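Local coordinates for Tni2 (Pseudomonas fluorescens, PDB 6B12), which is probably an immunity protein that binds and neutralises the cognate toxin of a type VI secretion system, at residues Phe5-Asp11 against Cys32-Arg38; Ile57-Asp61 against Pro119-Thr123; Gln63-Trp69 against Thr79-Gly85; Ala133-Val137 against Ser148-Ser152. All blocks are in the same frame, centred on the assembly; numbering follows the deposited sequence.

Contact 1: Phe5-Asp11 against Cys32-Arg38; sequences FERIRED and CRVVEAR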
# COMPACT_ATOMS: atom_id res chain seq x y z
N PHE C 5 0.83 -4.69 -21.03
CA PHE C 5 0.31 -5.11 -19.73
C PHE C 5 -0.90 -4.27 -19.35
O PHE C 5 -0.79 -3.04 -19.20
CB PHE C 5 1.41 -4.97 -18.69
CG PHE C 5 0.93 -5.10 -17.27
CD1 PHE C 5 0.55 -6.33 -16.78
CD2 PHE C 5 0.96 -4.01 -16.42
CE1 PHE C 5 0.13 -6.47 -15.44
CE2 PHE C 5 0.54 -4.13 -15.08
CZ PHE C 5 0.14 -5.36 -14.60
N GLU C 6 -2.05 -4.92 -19.20
CA GLU C 6 -3.31 -4.23 -18.96
C GLU C 6 -4.00 -4.86 -17.76
O GLU C 6 -3.96 -6.08 -17.59
CB GLU C 6 -4.23 -4.27 -20.21
CG GLU C 6 -3.69 -3.35 -21.27
CD GLU C 6 -4.54 -3.27 -22.56
OE1 GLU C 6 -5.28 -4.22 -22.87
OE2 GLU C 6 -4.40 -2.26 -23.25
N ARG C 7 -4.60 -4.02 -16.93
CA ARG C 7 -5.36 -4.49 -15.78
C ARG C 7 -6.82 -4.12 -16.01
O ARG C 7 -7.12 -2.97 -16.35
CB ARG C 7 -4.84 -3.85 -14.50
CG ARG C 7 -3.55 -4.49 -14.03
CD ARG C 7 -2.82 -3.53 -13.12
NE ARG C 7 -2.24 -2.43 -13.89
CZ ARG C 7 -2.01 -1.21 -13.41
NH1 ARG C 7 -2.33 -0.91 -12.16
NH2 ARG C 7 -1.44 -0.28 -14.18
N ILE C 8 -7.72 -5.08 -15.86
CA ILE C 8 -9.12 -4.88 -16.22
C ILE C 8 -9.92 -4.84 -14.93
O ILE C 8 -9.90 -5.80 -14.15
CB ILE C 8 -9.64 -5.95 -17.19
CG1 ILE C 8 -8.84 -5.94 -18.52
CG2 ILE C 8 -11.08 -5.66 -17.56
CD1 ILE C 8 -7.69 -6.90 -18.52
N ARG C 9 -10.57 -3.72 -14.68
CA ARG C 9 -11.40 -3.58 -13.48
C ARG C 9 -12.68 -4.40 -13.59
O ARG C 9 -13.12 -4.77 -14.68
CB ARG C 9 -11.74 -2.11 -13.27
CG ARG C 9 -10.54 -1.25 -12.91
CD ARG C 9 -10.76 0.24 -13.25
NE ARG C 9 -12.09 0.77 -12.94
CZ ARG C 9 -12.33 1.70 -12.00
NH1 ARG C 9 -11.34 2.18 -11.26
NH2 ARG C 9 -13.57 2.15 -11.81
N GLU C 10 -13.30 -4.68 -12.43
CA GLU C 10 -14.57 -5.39 -12.46
C GLU C 10 -15.60 -4.67 -13.32
O GLU C 10 -16.50 -5.31 -13.88
CB GLU C 10 -15.10 -5.56 -11.03
CG GLU C 10 -16.39 -6.37 -10.93
CD GLU C 10 -16.93 -6.40 -9.50
OE1 GLU C 10 -16.79 -7.44 -8.84
OE2 GLU C 10 -17.45 -5.36 -9.05
N ASP C 11 -15.51 -3.34 -13.43
CA ASP C 11 -16.47 -2.61 -14.25
C ASP C 11 -16.06 -2.52 -15.72
O ASP C 11 -16.75 -1.87 -16.49
CB ASP C 11 -16.73 -1.19 -13.70
CG ASP C 11 -15.49 -0.30 -13.70
OD1 ASP C 11 -14.41 -0.69 -14.21
OD2 ASP C 11 -15.60 0.83 -13.15
N CYS C 32 -12.04 0.61 -7.84
CA CYS C 32 -12.71 -0.62 -8.24
C CYS C 32 -11.70 -1.75 -8.22
O CYS C 32 -10.55 -1.55 -8.61
CB CYS C 32 -13.32 -0.47 -9.64
SG CYS C 32 -14.41 -1.80 -10.17
N ARG C 33 -12.13 -2.94 -7.80
CA ARG C 33 -11.23 -4.09 -7.87
C ARG C 33 -10.82 -4.39 -9.30
O ARG C 33 -11.58 -4.19 -10.26
CB ARG C 33 -11.86 -5.35 -7.23
CG ARG C 33 -12.98 -6.06 -8.02
CD ARG C 33 -14.24 -6.35 -7.14
NE ARG C 33 -13.98 -7.17 -5.96
CZ ARG C 33 -14.62 -8.30 -5.64
NH1 ARG C 33 -14.29 -8.96 -4.54
NH2 ARG C 33 -15.60 -8.76 -6.39
N VAL C 34 -9.59 -4.87 -9.43
CA VAL C 34 -9.06 -5.39 -10.69
C VAL C 34 -9.26 -6.90 -10.67
O VAL C 34 -8.83 -7.57 -9.72
CB VAL C 34 -7.59 -5.02 -10.84
CG1 VAL C 34 -6.90 -5.81 -12.00
CG2 VAL C 34 -7.47 -3.52 -11.05
N VAL C 35 -9.92 -7.42 -11.69
CA VAL C 35 -10.19 -8.85 -11.76
C VAL C 35 -9.33 -9.57 -12.78
O VAL C 35 -9.36 -10.80 -12.82
CB VAL C 35 -11.69 -9.12 -12.04
CG1 VAL C 35 -12.54 -8.56 -10.87
CG2 VAL C 35 -12.13 -8.49 -13.38
N GLU C 36 -8.60 -8.85 -13.63
CA GLU C 36 -7.76 -9.53 -14.62
C GLU C 36 -6.52 -8.70 -14.90
O GLU C 36 -6.60 -7.47 -14.99
CB GLU C 36 -8.51 -9.78 -15.93
CG GLU C 36 -7.55 -10.30 -17.02
CD GLU C 36 -8.25 -10.79 -18.25
OE1 GLU C 36 -9.49 -10.87 -18.22
OE2 GLU C 36 -7.54 -11.07 -19.25
N ALA C 37 -5.37 -9.38 -15.00
CA ALA C 37 -4.15 -8.80 -15.55
C ALA C 37 -3.81 -9.58 -16.81
O ALA C 37 -3.83 -10.81 -16.79
CB ALA C 37 -3.00 -8.87 -14.55
N ARG C 38 -3.54 -8.87 -17.90
CA ARG C 38 -3.30 -9.49 -19.19
C ARG C 38 -2.04 -8.87 -19.79
O ARG C 38 -1.77 -7.69 -19.58
CB ARG C 38 -4.54 -9.28 -20.09
CG ARG C 38 -4.42 -9.55 -21.54
CD ARG C 38 -5.78 -9.22 -22.20
NE ARG C 38 -6.07 -7.78 -22.28
CZ ARG C 38 -7.29 -7.25 -22.30
NH1 ARG C 38 -8.37 -8.02 -22.22
NH2 ARG C 38 -7.43 -5.93 -22.39
O HOH W 1 -3.10 -6.61 -23.45
O HOH W 2 -9.15 0.31 -10.44
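Ile8 lies over one face of the Arg38 guanidinium, its CD1 3.8 Å from Arg38 CZ, while Glu6 takes the edge of the same group. Arg38 NH2 meets Glu6 OE1 at 2.8 Å in a straight salt bridge lying nearly in the guanidinium plane, with the carboxylate turned 58° from it. The bend at chi3 of Arg38 (72°) brings the otherwise extended chain back alongside Glu6. The Arg9 guanidinium carries Cys32 on one face, with Cys32 CB 3.4 Å from Arg9 CZ, near its centre. Its edge grips Asp11 side-on, NE to OD1 and NH2 to OD2, and NH1 reaches Ser30 O, so Asp11 on one side and Ser30 O on another fix the rotation of the group. At the exposed end Glu10 OE1 sits at the edge of Arg33, 3.0 Å from Arg33 NH2.

The strands that carry these groups run antiparallel. Ile8 N gives a hydrogen bond of 2.8 Å to Glu36 O. Ile8 O takes Val35 N at 2.9 Å and, weakly, Glu36 N at 3.4 Å. On the face of Arg7 and Ala37, Val34 and Ala37 pack toward strand 54-58 together with the Phe5 ring. The chain of the other protein in the complex touches this region, hydrogen-bonding Arg7 NH1 and the backbone of Cys32, consistent with part of a recognition surface. Two successive residues, Val35 and Glu36, stand opposite the single residue Ile8: a classic beta bulge, which shifts the pairing by one within an antiparallel sheet.

Contact 2: Ile57-Asp61 against Pro119-Thr123; sequences IVVPD and PSIFT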
# COMPACT_ATOMS: atom_id res chain seq x y z
N ILE C 57 1.72 -6.04 -10.70
CA ILE C 57 2.74 -5.14 -11.25
C ILE C 57 3.65 -5.95 -12.16
O ILE C 57 3.78 -7.17 -12.02
CB ILE C 57 3.58 -4.42 -10.17
CG1 ILE C 57 4.25 -5.45 -9.25
CG2 ILE C 57 2.71 -3.43 -9.37
CD1 ILE C 57 5.47 -4.91 -8.50
N VAL C 58 4.24 -5.27 -13.12
CA VAL C 58 5.33 -5.87 -13.88
C VAL C 58 6.63 -5.55 -13.16
O VAL C 58 6.93 -4.38 -12.90
CB VAL C 58 5.34 -5.36 -15.33
CG1 VAL C 58 6.56 -5.89 -16.06
CG2 VAL C 58 4.03 -5.77 -16.06
N VAL C 59 7.38 -6.58 -12.80
CA VAL C 59 8.69 -6.36 -12.16
C VAL C 59 9.58 -5.63 -13.15
O VAL C 59 9.45 -5.84 -14.37
CB VAL C 59 9.29 -7.72 -11.74
CG1 VAL C 59 10.66 -7.57 -11.07
CG2 VAL C 59 8.28 -8.47 -10.81
N PRO C 60 10.46 -4.71 -12.72
CA PRO C 60 11.18 -3.89 -13.71
C PRO C 60 12.09 -4.69 -14.64
O PRO C 60 12.48 -4.13 -15.68
CB PRO C 60 11.96 -2.89 -12.85
CG PRO C 60 11.07 -2.76 -11.62
CD PRO C 60 10.62 -4.17 -11.37
N ASP C 61 12.35 -5.97 -14.37
CA ASP C 61 13.09 -6.78 -15.33
C ASP C 61 12.25 -7.16 -16.56
O ASP C 61 12.79 -7.75 -17.49
CB ASP C 61 13.68 -8.04 -14.65
CG ASP C 61 12.61 -9.01 -14.12
OD1 ASP C 61 11.43 -8.90 -14.47
OD2 ASP C 61 12.99 -9.90 -13.33
N PRO C 119 16.96 -4.65 -11.66
CA PRO C 119 15.55 -4.56 -12.05
C PRO C 119 14.74 -5.77 -11.63
O PRO C 119 13.50 -5.73 -11.72
CB PRO C 119 15.61 -4.46 -13.59
CG PRO C 119 16.96 -3.95 -13.87
CD PRO C 119 17.85 -4.61 -12.84
N SER C 120 15.39 -6.85 -11.20
CA SER C 120 14.64 -8.03 -10.78
C SER C 120 14.00 -7.86 -9.41
O SER C 120 13.17 -8.69 -9.03
CB SER C 120 15.55 -9.26 -10.75
OG SER C 120 16.54 -9.12 -9.73
N ILE C 121 14.32 -6.80 -8.67
CA ILE C 121 13.82 -6.61 -7.30
C ILE C 121 12.56 -5.77 -7.34
O ILE C 121 12.53 -4.71 -7.97
CB ILE C 121 14.88 -5.94 -6.41
CG1 ILE C 121 16.12 -6.83 -6.30
CG2 ILE C 121 14.31 -5.69 -5.00
CD1 ILE C 121 17.35 -6.14 -5.65
N PHE C 122 11.52 -6.22 -6.63
CA PHE C 122 10.33 -5.41 -6.38
C PHE C 122 10.08 -5.37 -4.88
O PHE C 122 10.71 -6.10 -4.10
CB PHE C 122 9.11 -5.95 -7.14
CG PHE C 122 8.64 -7.29 -6.65
CD1 PHE C 122 9.21 -8.46 -7.12
CD2 PHE C 122 7.59 -7.37 -5.73
CE1 PHE C 122 8.78 -9.70 -6.68
CE2 PHE C 122 7.15 -8.61 -5.26
CZ PHE C 122 7.72 -9.78 -5.73
N THR C 123 9.18 -4.49 -4.47
CA THR C 123 8.89 -4.28 -3.05
C THR C 123 7.41 -4.51 -2.78
O THR C 123 6.56 -3.97 -3.49
CB THR C 123 9.26 -2.86 -2.63
OG1 THR C 123 10.65 -2.62 -2.85
CG2 THR C 123 8.96 -2.66 -1.13
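Two antiparallel sheets meet at this sheet-to-sheet seam, where Ile57 and Val59, around the end of strand 54-58, pack on Phe122 near the start of strand 121-128. Val59 spreads both methyls over the other segment. CG2 approaches Phe122 CD1 at 3.8 Å, coming obliquely to the ring, and CG1 rests against two backbone oxygens, 3.4 Å from Ser120 O and equally near Pro119 O. Ile57 reaches across with its terminal CD1, 4.0 Å from Phe122 CB. Phe122 holds CG between its own backbone N and carbonyl carbon (chi1 67°), and from there the ring leans in beside the Val59 branch.

Outward from this apolar patch the contact becomes a meeting of two prolines. Pro60 sets its ring over the Pro119 carbonyl oxygen, with Pro60 CD 3.3 Å from Pro119 O and Pro60 CB 4.0 Å from Pro119 CB. The same carbonyl oxygen lies 2.9 Å from Asp61 N, so Pro119 O is enclosed by Val59, Pro60 and Asp61 together. Asp61 touches Ser120 with a carboxylate oxygen, OD2 3.6 Å from Ser120 CA. Its carboxylate is engaged elsewhere, OD2 with His64 ND1 and OD1 with Gln63 N, while Ser120 OG bonds to Ser118 and Asp140.

Around the seam, Ala66 of strand 64-70 and Phe111 of strand 102-112 both touch Ile57 and Phe122, Ile139 of strand 134-140 packs on Phe122 as well, and Ala141 lies against Val59.

Contact 3: Gln63-Trp69 against Thr79-Gly85; sequences QHLAILW and TLYVVSG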
# COMPACT_ATOMS: atom_id res chain seq x y z
N GLN C 63 10.19 -9.42 -17.05
CA GLN C 63 10.04 -10.84 -17.35
C GLN C 63 9.45 -11.59 -16.16
O GLN C 63 9.43 -12.83 -16.17
CB GLN C 63 11.38 -11.45 -17.79
CG GLN C 63 12.57 -11.26 -16.83
CD GLN C 63 13.87 -11.39 -17.60
OE1 GLN C 63 14.33 -12.50 -17.89
NE2 GLN C 63 14.45 -10.26 -17.97
N HIS C 64 8.98 -10.87 -15.16
CA HIS C 64 8.16 -11.42 -14.10
C HIS C 64 7.04 -10.45 -13.79
O HIS C 64 7.16 -9.24 -13.99
CB HIS C 64 9.00 -11.66 -12.83
CG HIS C 64 10.12 -12.62 -13.02
ND1 HIS C 64 11.40 -12.21 -13.32
CD2 HIS C 64 10.14 -13.97 -12.97
CE1 HIS C 64 12.18 -13.28 -13.42
NE2 HIS C 64 11.44 -14.36 -13.22
N LEU C 65 5.96 -11.01 -13.27
CA LEU C 65 4.90 -10.21 -12.67
C LEU C 65 4.82 -10.57 -11.19
O LEU C 65 5.04 -11.72 -10.81
CB LEU C 65 3.56 -10.47 -13.35
CG LEU C 65 3.60 -10.09 -14.85
CD1 LEU C 65 3.74 -11.37 -15.66
CD2 LEU C 65 2.36 -9.32 -15.23
N ALA C 66 4.53 -9.58 -10.37
CA ALA C 66 4.19 -9.85 -8.98
C ALA C 66 2.69 -9.67 -8.86
O ALA C 66 2.15 -8.63 -9.27
CB ALA C 66 4.93 -8.91 -8.02
N ILE C 67 2.02 -10.66 -8.29
CA ILE C 67 0.57 -10.71 -8.26
C ILE C 67 0.15 -10.88 -6.82
O ILE C 67 0.45 -11.92 -6.23
CB ILE C 67 0.01 -11.87 -9.10
CG1 ILE C 67 0.56 -11.90 -10.53
CG2 ILE C 67 -1.51 -11.82 -9.06
CD1 ILE C 67 0.11 -10.77 -11.34
N LEU C 68 -0.57 -9.91 -6.27
CA LEU C 68 -1.16 -10.06 -4.94
C LEU C 68 -2.61 -10.49 -5.13
O LEU C 68 -3.43 -9.72 -5.65
CB LEU C 68 -1.06 -8.75 -4.18
CG LEU C 68 -1.54 -8.82 -2.74
CD1 LEU C 68 -0.77 -9.88 -1.93
CD2 LEU C 68 -1.38 -7.44 -2.15
N TRP C 69 -2.91 -11.71 -4.71
CA TRP C 69 -4.11 -12.45 -5.09
C TRP C 69 -5.08 -12.49 -3.92
O TRP C 69 -4.73 -13.04 -2.87
CB TRP C 69 -3.67 -13.86 -5.48
CG TRP C 69 -4.64 -14.78 -6.13
CD1 TRP C 69 -5.36 -15.80 -5.52
CD2 TRP C 69 -4.91 -14.88 -7.52
NE1 TRP C 69 -6.07 -16.49 -6.48
CE2 TRP C 69 -5.80 -15.95 -7.71
CE3 TRP C 69 -4.45 -14.17 -8.64
CZ2 TRP C 69 -6.27 -16.30 -8.97
CZ3 TRP C 69 -4.93 -14.52 -9.89
CH2 TRP C 69 -5.82 -15.58 -10.04
N THR C 79 -2.53 -13.59 -1.04
CA THR C 79 -1.26 -14.31 -1.17
C THR C 79 -0.46 -13.68 -2.31
O THR C 79 -1.02 -13.37 -3.36
CB THR C 79 -1.50 -15.80 -1.45
OG1 THR C 79 -2.26 -16.39 -0.38
CG2 THR C 79 -0.19 -16.55 -1.59
N LEU C 80 0.84 -13.51 -2.09
CA LEU C 80 1.72 -12.92 -3.10
C LEU C 80 2.39 -14.00 -3.92
O LEU C 80 2.98 -14.94 -3.36
CB LEU C 80 2.76 -12.04 -2.41
CG LEU C 80 3.82 -11.42 -3.33
CD1 LEU C 80 3.19 -10.45 -4.35
CD2 LEU C 80 4.91 -10.75 -2.46
N TYR C 81 2.33 -13.86 -5.25
CA TYR C 81 2.98 -14.77 -6.18
C TYR C 81 3.87 -13.97 -7.12
O TYR C 81 3.56 -12.84 -7.47
CB TYR C 81 1.97 -15.52 -7.05
CG TYR C 81 1.01 -16.36 -6.24
CD1 TYR C 81 1.33 -17.66 -5.88
CD2 TYR C 81 -0.21 -15.83 -5.82
CE1 TYR C 81 0.44 -18.43 -5.13
CE2 TYR C 81 -1.10 -16.58 -5.08
CZ TYR C 81 -0.77 -17.89 -4.73
OH TYR C 81 -1.64 -18.65 -3.99
N VAL C 82 4.98 -14.59 -7.52
CA VAL C 82 5.79 -14.12 -8.65
C VAL C 82 5.52 -15.07 -9.80
O VAL C 82 5.74 -16.28 -9.67
CB VAL C 82 7.28 -14.08 -8.30
CG1 VAL C 82 8.10 -13.73 -9.55
CG2 VAL C 82 7.51 -13.06 -7.21
N VAL C 83 5.05 -14.54 -10.92
CA VAL C 83 4.68 -15.33 -12.08
C VAL C 83 5.66 -15.03 -13.19
O VAL C 83 6.00 -13.87 -13.42
CB VAL C 83 3.24 -15.01 -12.53
CG1 VAL C 83 2.85 -15.83 -13.74
CG2 VAL C 83 2.23 -15.22 -11.36
N SER C 84 6.13 -16.07 -13.87
CA SER C 84 7.05 -15.86 -14.98
C SER C 84 6.32 -15.15 -16.13
O SER C 84 5.10 -15.21 -16.26
CB SER C 84 7.62 -17.20 -15.46
OG SER C 84 6.62 -18.04 -15.98
N GLY C 85 7.09 -14.44 -16.96
CA GLY C 85 6.46 -13.74 -18.07
C GLY C 85 5.74 -14.66 -19.04
O GLY C 85 4.73 -14.28 -19.65
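Ile67 and Val83 pack closely where the two strands run through the buried middle, Ile67 CG1 3.8 Å from Val83 CG2. Here the backbones are pinned by short, straight bonds. Leu65 N reaches Val83 O at 2.9 Å and is answered by Val83 N on Leu65 O at 2.8 Å, both in the carbonyl plane; Ile67 and Tyr81 repeat the exchange. On the reverse face Leu80 CD1 lies 3.6 Å from Ile67 O, and Leu68 CD1 comes to within 4.2 Å of Leu80 CB. With Ala66, these leucines face Tyr108 and Phe111 of strand 102-112.

The strands 64-70 and 78-84 form an antiparallel beta hairpin, the central pair of a four-stranded sheet flanked by strands 54-58 and 90-92.

The ends are more open to solvent. Trp69 and Tyr81 are partly exposed and form an offset edge-to-face pair, with the edge of Tyr81 toward the face of the Trp69 five-membered ring and the planes at 88°. CB of Trp69 lies in the plane of the tyrosine ring at its edge, 3.8 Å from Tyr81 CE2, and with chi1 at -170° the indole swings off beyond it, away from Thr79-Gly85. The other end is looser: Gln63 is exposed, and Gly85 N meets Gln63 O at 2.9 Å in a bent bond from above the carbonyl plane. His64 CD2 lies 4.0 Å from Val82 CG1, and its ND1 is held by Asp61.

Contact 4: Ala133-Val137 against Ser148-Ser152; sequences AMFRV and SIQHS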
# COMPACT_ATOMS: atom_id res chain seq x y z
N ALA C 133 2.04 -3.84 12.31
CA ALA C 133 3.20 -3.04 11.94
C ALA C 133 3.57 -3.32 10.49
O ALA C 133 3.46 -4.46 10.03
CB ALA C 133 4.40 -3.34 12.84
N MSE C 134 3.99 -2.28 9.78
CA MSE C 134 4.28 -2.40 8.35
C MSE C 134 5.76 -2.66 8.14
O MSE C 134 6.62 -2.04 8.79
CB MSE C 134 3.89 -1.12 7.59
CG MSE C 134 2.43 -0.71 7.72
SE MSE C 134 1.22 -2.08 7.02
CE MSE C 134 2.13 -2.51 5.35
N PHE C 135 6.05 -3.55 7.21
CA PHE C 135 7.41 -3.86 6.84
C PHE C 135 7.55 -3.76 5.34
O PHE C 135 6.67 -4.22 4.60
CB PHE C 135 7.82 -5.25 7.30
CG PHE C 135 7.96 -5.35 8.78
CD1 PHE C 135 6.84 -5.50 9.58
CD2 PHE C 135 9.20 -5.27 9.37
CE1 PHE C 135 6.95 -5.56 10.96
CE2 PHE C 135 9.33 -5.35 10.75
CZ PHE C 135 8.21 -5.49 11.54
N ARG C 136 8.63 -3.15 4.90
CA ARG C 136 9.00 -3.15 3.50
C ARG C 136 9.76 -4.44 3.20
O ARG C 136 10.78 -4.73 3.86
CB ARG C 136 9.86 -1.93 3.19
CG ARG C 136 10.59 -2.04 1.87
CD ARG C 136 11.46 -0.82 1.64
NE ARG C 136 12.39 -1.06 0.53
CZ ARG C 136 13.26 -0.17 0.10
NH1 ARG C 136 13.31 1.04 0.68
NH2 ARG C 136 14.07 -0.47 -0.91
N VAL C 137 9.27 -5.22 2.24
CA VAL C 137 9.87 -6.51 1.89
C VAL C 137 10.32 -6.43 0.44
O VAL C 137 9.51 -6.34 -0.48
CB VAL C 137 8.90 -7.68 2.10
CG1 VAL C 137 9.62 -9.03 1.81
CG2 VAL C 137 8.37 -7.66 3.53
N SER C 148 15.35 -8.63 1.54
CA SER C 148 15.48 -7.95 2.82
C SER C 148 14.12 -7.51 3.33
O SER C 148 13.16 -7.36 2.57
CB SER C 148 16.38 -6.72 2.72
OG SER C 148 15.82 -5.85 1.77
N ILE C 149 14.06 -7.29 4.65
CA ILE C 149 12.88 -6.79 5.32
C ILE C 149 13.29 -5.59 6.17
O ILE C 149 14.31 -5.64 6.87
CB ILE C 149 12.23 -7.87 6.21
CG1 ILE C 149 11.92 -9.14 5.40
CG2 ILE C 149 10.99 -7.34 6.86
CD1 ILE C 149 11.84 -10.42 6.28
N GLN C 150 12.51 -4.51 6.12
CA GLN C 150 12.80 -3.34 6.93
C GLN C 150 11.51 -2.83 7.53
O GLN C 150 10.50 -2.74 6.84
CB GLN C 150 13.42 -2.17 6.15
CG GLN C 150 14.50 -2.50 5.16
CD GLN C 150 14.63 -1.42 4.10
OE1 GLN C 150 14.79 -1.71 2.91
NE2 GLN C 150 14.53 -0.15 4.53
N HIS C 151 11.56 -2.48 8.82
CA HIS C 151 10.43 -1.85 9.47
C HIS C 151 10.08 -0.56 8.74
O HIS C 151 10.97 0.22 8.38
CB HIS C 151 10.76 -1.57 10.94
CG HIS C 151 9.56 -1.50 11.84
ND1 HIS C 151 8.34 -1.04 11.41
CD2 HIS C 151 9.41 -1.85 13.14
CE1 HIS C 151 7.48 -1.09 12.41
NE2 HIS C 151 8.10 -1.58 13.47
N SER C 152 8.79 -0.34 8.49
CA SER C 152 8.31 0.85 7.81
C SER C 152 7.21 1.51 8.63
O SER C 152 6.77 0.99 9.66
CB SER C 152 7.78 0.52 6.41
OG SER C 152 7.56 1.71 5.66
O HOH W 3 4.59 0.48 11.02
O HOH W 4 13.53 -4.14 2.68
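Ser148 meets Val137 through the backbone, its O 3.5 Å from Val137 CA, and its OG bonds a water that also lies close to Arg136 O and Gln150 OE1. Next comes Ile149, whose branch methyl CG2 is anti to the backbone N; it touches Phe135 CD2 at 3.7 Å and lies near Val137 CG2 as well, on the apolar face that packs toward Leu97 of strand 96-99.

Gln150 forms the regular hydrogen-bonded pair with Arg136: Arg136 N to Gln150 O at 2.7 Å, and Gln150 N to Arg136 O at 2.9 Å. Their side chains run alongside, pointing the same way, and the amide oxygen OE1 stands over one face of the guanidinium, 3.4 Å above the plane and toward its rim. The angle is too poor for a hydrogen bond from Arg136 NE, which makes its salt bridge with Asp138; the group also has a cation-pi contact with Phe114.

His151 lays its ring on that of Phe135, face to face, with centroids 4.7 Å apart and planes at 24°. Ala133 CB approaches the histidine at CE1, and ND1 gives weak bonds to Met134 O and Ser152 O. Last, Ser152 N donates to the same Met134 O at 2.8 Å, while a water joins Met134 N to Ser152 O. Met134 is deposited as selenomethionine.

Together the two segments form an antiparallel beta hairpin, its second strand, 145-152, an outermost strand, within this chain, of a five-stranded antiparallel meander.

Overall arrangement
Contact 3 is the buried one, nearest the centre of the chain, and apolar pairs flank its regular ladder; contacts 1 and 4 are partly buried, far from the centre and on opposite sides of it, with charged pairs, a histidine stack and waters at their surfaces. Contact 2, partly buried, alone joins two sheets, by apolar packing and carbons on backbone oxygens. It borders contacts 3 and 4: Ile57 N and Val59 N probably hydrogen-bond to Ala66 and His64 of contact 3, while Thr123 packs on Arg136 of contact 4. Contact 1 leans on the middle sheet through Phe5, which touches Val58 and Leu65. Contacts 1 and 4 remain about 17 Å apart at their nearest atoms.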